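Local coordinates for protein C2 toxin component I (Clostridium botulinum, PDB 2J3X) that transfers ADP-ribose, probably from NAD to actin, as the enzymatic component of the binary C2 toxin, at residues A[59-64]-A[142-147]; A[170-175]-A[189-194]. The protein carries 2 engineered substitutions. One frame throughout, in Å; residues are numbered along the deposited sequence.

Contact 1. Residues A[59-64]-A[142-147]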
# COMPACT_ATOMS: atom_id res chain seq x y z
N ASP A 59 -8.42 6.06 -1.51
CA ASP A 59 -8.22 7.19 -2.43
C ASP A 59 -7.49 8.38 -1.80
O ASP A 59 -6.57 8.96 -2.40
CB ASP A 59 -9.59 7.71 -2.93
CG ASP A 59 -10.36 6.68 -3.72
OD1 ASP A 59 -9.79 5.68 -4.19
OD2 ASP A 59 -11.59 6.88 -3.81
N ILE A 60 -7.92 8.75 -0.60
CA ILE A 60 -7.33 9.92 0.08
C ILE A 60 -5.89 9.79 0.50
O ILE A 60 -5.22 10.81 0.62
CB ILE A 60 -8.20 10.42 1.25
CG1 ILE A 60 -8.27 9.32 2.33
CG2 ILE A 60 -9.65 10.78 0.71
CD1 ILE A 60 -9.28 9.60 3.44
N LEU A 61 -5.38 8.54 0.66
CA LEU A 61 -3.94 8.36 0.97
C LEU A 61 -3.07 8.77 -0.24
O LEU A 61 -1.85 8.99 -0.12
CB LEU A 61 -3.66 6.87 1.28
CG LEU A 61 -4.53 6.25 2.38
CD1 LEU A 61 -4.05 4.73 2.47
CD2 LEU A 61 -4.27 6.96 3.65
N PHE A 62 -3.70 8.77 -1.44
CA PHE A 62 -3.01 8.99 -2.73
C PHE A 62 -3.62 10.20 -3.46
O PHE A 62 -3.74 10.20 -4.68
CB PHE A 62 -3.08 7.72 -3.59
CG PHE A 62 -2.46 6.52 -2.87
CD1 PHE A 62 -1.08 6.45 -2.62
CD2 PHE A 62 -3.32 5.54 -2.32
CE1 PHE A 62 -0.55 5.31 -1.86
CE2 PHE A 62 -2.80 4.47 -1.56
CZ PHE A 62 -1.44 4.37 -1.36
N SER A 63 -4.05 11.18 -2.66
CA SER A 63 -4.50 12.47 -3.15
C SER A 63 -3.67 13.54 -2.46
O SER A 63 -3.19 13.34 -1.32
CB SER A 63 -5.98 12.67 -2.83
OG SER A 63 -6.77 11.63 -3.41
N SER A 64 -3.45 14.67 -3.13
CA SER A 64 -2.58 15.72 -2.56
C SER A 64 -3.18 16.34 -1.25
O SER A 64 -4.41 16.41 -1.10
CB SER A 64 -2.33 16.88 -3.54
OG SER A 64 -3.51 17.66 -3.67
N THR A 142 -0.30 -4.59 1.75
CA THR A 142 -0.99 -3.62 2.59
C THR A 142 -2.47 -3.47 2.24
O THR A 142 -2.86 -3.35 1.05
CB THR A 142 -0.28 -2.23 2.40
OG1 THR A 142 1.12 -2.43 2.60
CG2 THR A 142 -0.86 -1.15 3.36
N LYS A 143 -3.31 -3.44 3.28
CA LYS A 143 -4.70 -3.09 3.14
C LYS A 143 -4.82 -1.59 3.41
O LYS A 143 -4.73 -1.13 4.53
CB LYS A 143 -5.54 -3.89 4.16
CG LYS A 143 -7.07 -3.69 3.92
CD LYS A 143 -7.61 -4.62 2.82
CE LYS A 143 -9.11 -4.44 2.65
NZ LYS A 143 -9.48 -5.36 1.52
N PHE A 144 -4.96 -0.81 2.33
CA PHE A 144 -4.99 0.64 2.50
C PHE A 144 -6.20 1.14 3.26
O PHE A 144 -6.09 2.11 4.03
CB PHE A 144 -4.90 1.32 1.12
CG PHE A 144 -3.69 0.92 0.35
CD1 PHE A 144 -2.39 1.27 0.79
CD2 PHE A 144 -3.84 0.18 -0.83
CE1 PHE A 144 -1.24 0.88 0.01
CE2 PHE A 144 -2.73 -0.21 -1.60
CZ PHE A 144 -1.43 0.13 -1.17
N SER A 145 -7.34 0.47 3.11
CA SER A 145 -8.58 0.88 3.76
C SER A 145 -8.59 0.26 5.16
O SER A 145 -7.62 -0.38 5.56
CB SER A 145 -9.81 0.37 3.00
OG SER A 145 -9.81 -1.07 2.97
N PHE A 146 -9.66 0.51 5.91
CA PHE A 146 -9.91 -0.25 7.14
C PHE A 146 -9.90 -1.72 6.75
O PHE A 146 -10.31 -2.08 5.63
CB PHE A 146 -11.28 0.10 7.66
CG PHE A 146 -11.43 1.56 7.93
CD1 PHE A 146 -10.75 2.16 9.02
CD2 PHE A 146 -12.17 2.35 7.05
CE1 PHE A 146 -10.88 3.56 9.29
CE2 PHE A 146 -12.31 3.75 7.30
CZ PHE A 146 -11.68 4.34 8.40
N ILE A 147 -9.48 -2.56 7.68
CA ILE A 147 -9.43 -4.00 7.46
C ILE A 147 -10.52 -4.63 8.33
O ILE A 147 -10.83 -4.12 9.43
CB ILE A 147 -7.99 -4.52 7.73
CG1 ILE A 147 -7.76 -5.92 7.20
CG2 ILE A 147 -7.62 -4.38 9.21
CD1 ILE A 147 -6.30 -6.41 7.40
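Phe62 and Phe144 show how a T-shaped aromatic pair, with a leucine beside it, brings the loop between two helices against the residues around strand 141-143. The edge of Phe62 points at the face of Phe144: CZ of Phe62 stands 3.8 Å from CE1 of Phe144, toward the rim of that ring and not over its middle. With the planes at 89° and the centroids 5.2 Å apart, the geometry is almost exactly edge-to-face. Beside this pair Leu61 puts one branch against the root of the same phenylalanine, its CD1 lying 3.8 Å from Phe144 CB and 3.7 Å from Phe144 O. The other face of the Phe144 ring has the carbonyl Thr142 O above it, also out toward the rim. Phe62 turns its CG anti to its own carbonyl carbon (chi1 -58°), which directs the ring toward Phe144, while Leu61 CB lies over one of its faces, near the rim.

The site lies where the two ADP-ribosyltransferase-like halves of the chain meet. Residues 59-64 connect helix 47-59 to helix 65-73, and strand 397-411 of the second half contributes Ile406 against Phe62 and Arg402 against Phe144. A bound glycerol, probably from crystallisation, also approaches the Phe144 side chain. Farther out, Asp59 O holds the start of the turn, accepting Phe62 N at 3.0 Å and Ser63 OG at 2.9 Å from opposite faces of its carbonyl plane, the hydroxyl lying 51° out of that plane. Ser63 OG is bonded in addition to Ile409 N, and Ser64 OG caps Ala67 N at the start of the next helix.

Contact 2. Residues A[170-175]-A[189-194]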
# COMPACT_ATOMS: atom_id res chain seq x y z
N THR A 170 -3.75 -8.13 21.34
CA THR A 170 -4.42 -7.35 22.37
C THR A 170 -3.83 -5.94 22.31
O THR A 170 -2.68 -5.76 21.89
CB THR A 170 -4.18 -7.91 23.81
OG1 THR A 170 -2.79 -7.88 24.04
CG2 THR A 170 -4.44 -9.31 23.83
N THR A 171 -4.67 -4.99 22.71
CA THR A 171 -4.46 -3.53 22.76
C THR A 171 -4.73 -2.84 21.42
O THR A 171 -4.82 -1.61 21.39
CB THR A 171 -3.07 -3.05 23.31
OG1 THR A 171 -2.09 -3.19 22.30
CG2 THR A 171 -2.62 -3.82 24.57
N PHE A 172 -4.84 -3.59 20.32
CA PHE A 172 -5.13 -2.94 19.02
C PHE A 172 -6.52 -2.32 19.00
O PHE A 172 -7.44 -2.84 19.60
CB PHE A 172 -5.04 -3.94 17.90
CG PHE A 172 -3.68 -4.12 17.34
CD1 PHE A 172 -2.56 -4.11 18.18
CD2 PHE A 172 -3.53 -4.40 15.99
CE1 PHE A 172 -1.28 -4.36 17.65
CE2 PHE A 172 -2.25 -4.66 15.47
CZ PHE A 172 -1.15 -4.62 16.30
N ASP A 173 -6.68 -1.17 18.32
CA ASP A 173 -7.96 -0.48 18.23
C ASP A 173 -8.89 -1.33 17.41
O ASP A 173 -8.45 -2.02 16.46
CB ASP A 173 -7.81 0.85 17.47
CG ASP A 173 -6.85 1.81 18.15
OD1 ASP A 173 -6.66 1.76 19.38
OD2 ASP A 173 -6.24 2.62 17.43
N TYR A 174 -10.17 -1.28 17.74
CA TYR A 174 -11.17 -2.05 17.02
C TYR A 174 -12.57 -1.56 17.21
O TYR A 174 -12.90 -0.95 18.24
CB TYR A 174 -11.14 -3.55 17.37
CG TYR A 174 -11.82 -3.88 18.69
CD1 TYR A 174 -11.22 -3.51 19.89
CD2 TYR A 174 -13.04 -4.59 18.73
CE1 TYR A 174 -11.84 -3.79 21.14
CE2 TYR A 174 -13.68 -4.90 19.96
CZ TYR A 174 -13.06 -4.49 21.15
OH TYR A 174 -13.63 -4.81 22.36
N GLY A 175 -13.39 -1.87 16.22
CA GLY A 175 -14.81 -1.71 16.26
C GLY A 175 -15.41 -3.05 15.94
O GLY A 175 -14.67 -4.00 15.61
N GLN A 189 -6.96 1.66 9.24
CA GLN A 189 -6.40 1.62 7.91
C GLN A 189 -4.90 1.29 7.99
O GLN A 189 -4.21 1.60 8.99
CB GLN A 189 -6.45 3.04 7.33
CG GLN A 189 -7.87 3.58 7.08
CD GLN A 189 -7.81 4.79 6.16
OE1 GLN A 189 -8.30 5.84 6.53
NE2 GLN A 189 -7.22 4.64 4.94
N GLY A 190 -4.38 0.71 6.90
CA GLY A 190 -2.94 0.66 6.70
C GLY A 190 -2.18 -0.51 7.32
O GLY A 190 -0.95 -0.46 7.44
N PHE A 191 -2.89 -1.57 7.72
CA PHE A 191 -2.19 -2.77 8.13
C PHE A 191 -1.81 -3.55 6.90
O PHE A 191 -2.52 -3.48 5.88
CB PHE A 191 -3.09 -3.68 8.99
CG PHE A 191 -3.22 -3.21 10.42
CD1 PHE A 191 -2.12 -3.23 11.25
CD2 PHE A 191 -4.45 -2.75 10.90
CE1 PHE A 191 -2.21 -2.78 12.58
CE2 PHE A 191 -4.57 -2.28 12.24
CZ PHE A 191 -3.43 -2.32 13.06
N SER A 192 -0.78 -4.38 7.05
CA SER A 192 -0.41 -5.33 6.02
C SER A 192 -0.53 -6.74 6.55
O SER A 192 -0.55 -6.96 7.77
CB SER A 192 1.05 -5.13 5.59
OG SER A 192 1.17 -3.84 4.97
N ILE A 193 -0.59 -7.67 5.61
CA ILE A 193 -0.54 -9.11 5.96
C ILE A 193 0.72 -9.67 5.31
O ILE A 193 1.01 -9.37 4.15
CB ILE A 193 -1.78 -9.83 5.45
CG1 ILE A 193 -2.97 -9.52 6.35
CG2 ILE A 193 -1.61 -11.34 5.62
CD1 ILE A 193 -2.92 -10.31 7.77
N ILE A 194 1.46 -10.47 6.08
CA ILE A 194 2.60 -11.23 5.59
C ILE A 194 2.24 -12.73 5.65
O ILE A 194 2.15 -13.32 6.75
CB ILE A 194 3.82 -10.97 6.45
CG1 ILE A 194 4.19 -9.48 6.46
CG2 ILE A 194 5.03 -11.80 5.91
CD1 ILE A 194 5.33 -9.15 7.46
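Two backbone carbonyls, Ser57 O and Phe144 O, share the amide nitrogen Gln189 NE2, while OE1 at the opposite end of the same amide is taken by Arg86 NE. Partners at both ends thus fix the rotation of the amide, and Gln189 fastens the chain two residues before Phe191, which lays its ring beside Phe172.

Phe172 and Phe191 provide the apolar half of the example. Their planes differ by only 10°, yet the rings are slid so far past each other that they barely overlap, with centroids 5.4 Å apart. The CD2–CE2 side of Phe172 lies along the CE1–CZ side of Phe191: CE2 of Phe172 comes within 3.4 Å of CE1 of Phe191, and CD2 of Phe172 is 3.6 Å from CZ of Phe191. This is a displaced, nearly parallel pair with little of the face-on overlap of a true stack. Phe172 reaches it with CG on the side of its backbone N, at a chi1 of -87° that departs noticeably from the usual staggered value. Just before it, Thr171 OG1 donates to Thr170 O at 2.7 Å, on a carbonyl lone pair.

The contact packs the loop between strands 162-168 and 175-178 onto strand 191-203 of the mixed sheet in the N-terminal half. Leu215 of the adjoining strand 206-216 packs against the side chains of both phenylalanines, and helix 77-90 meets the loop through Leu90 against Asp173.

In the fold
After three N-terminal helices, the last of them 47-59, the chain enters the loop 59-64, and contact 1 closes a long excursion of 77 residues, a little under half of it helical, when residues 142-147 come back to that loop. Contact 2 opens only afterwards and closes a much shorter loop holding strands 175-178 and 183-187, so the two follow one another without nesting or crossing. They meet through the sheet: strands 141-143 and 191-203 are neighbours, joined by Lys143 N to Phe191 O at 2.7 Å and by the hydroxyls Thr142 OG1 and Ser192 OG at 2.8 Å. Both lie in the N-terminal half; contact 1 also touches strand 397-411 of the other half.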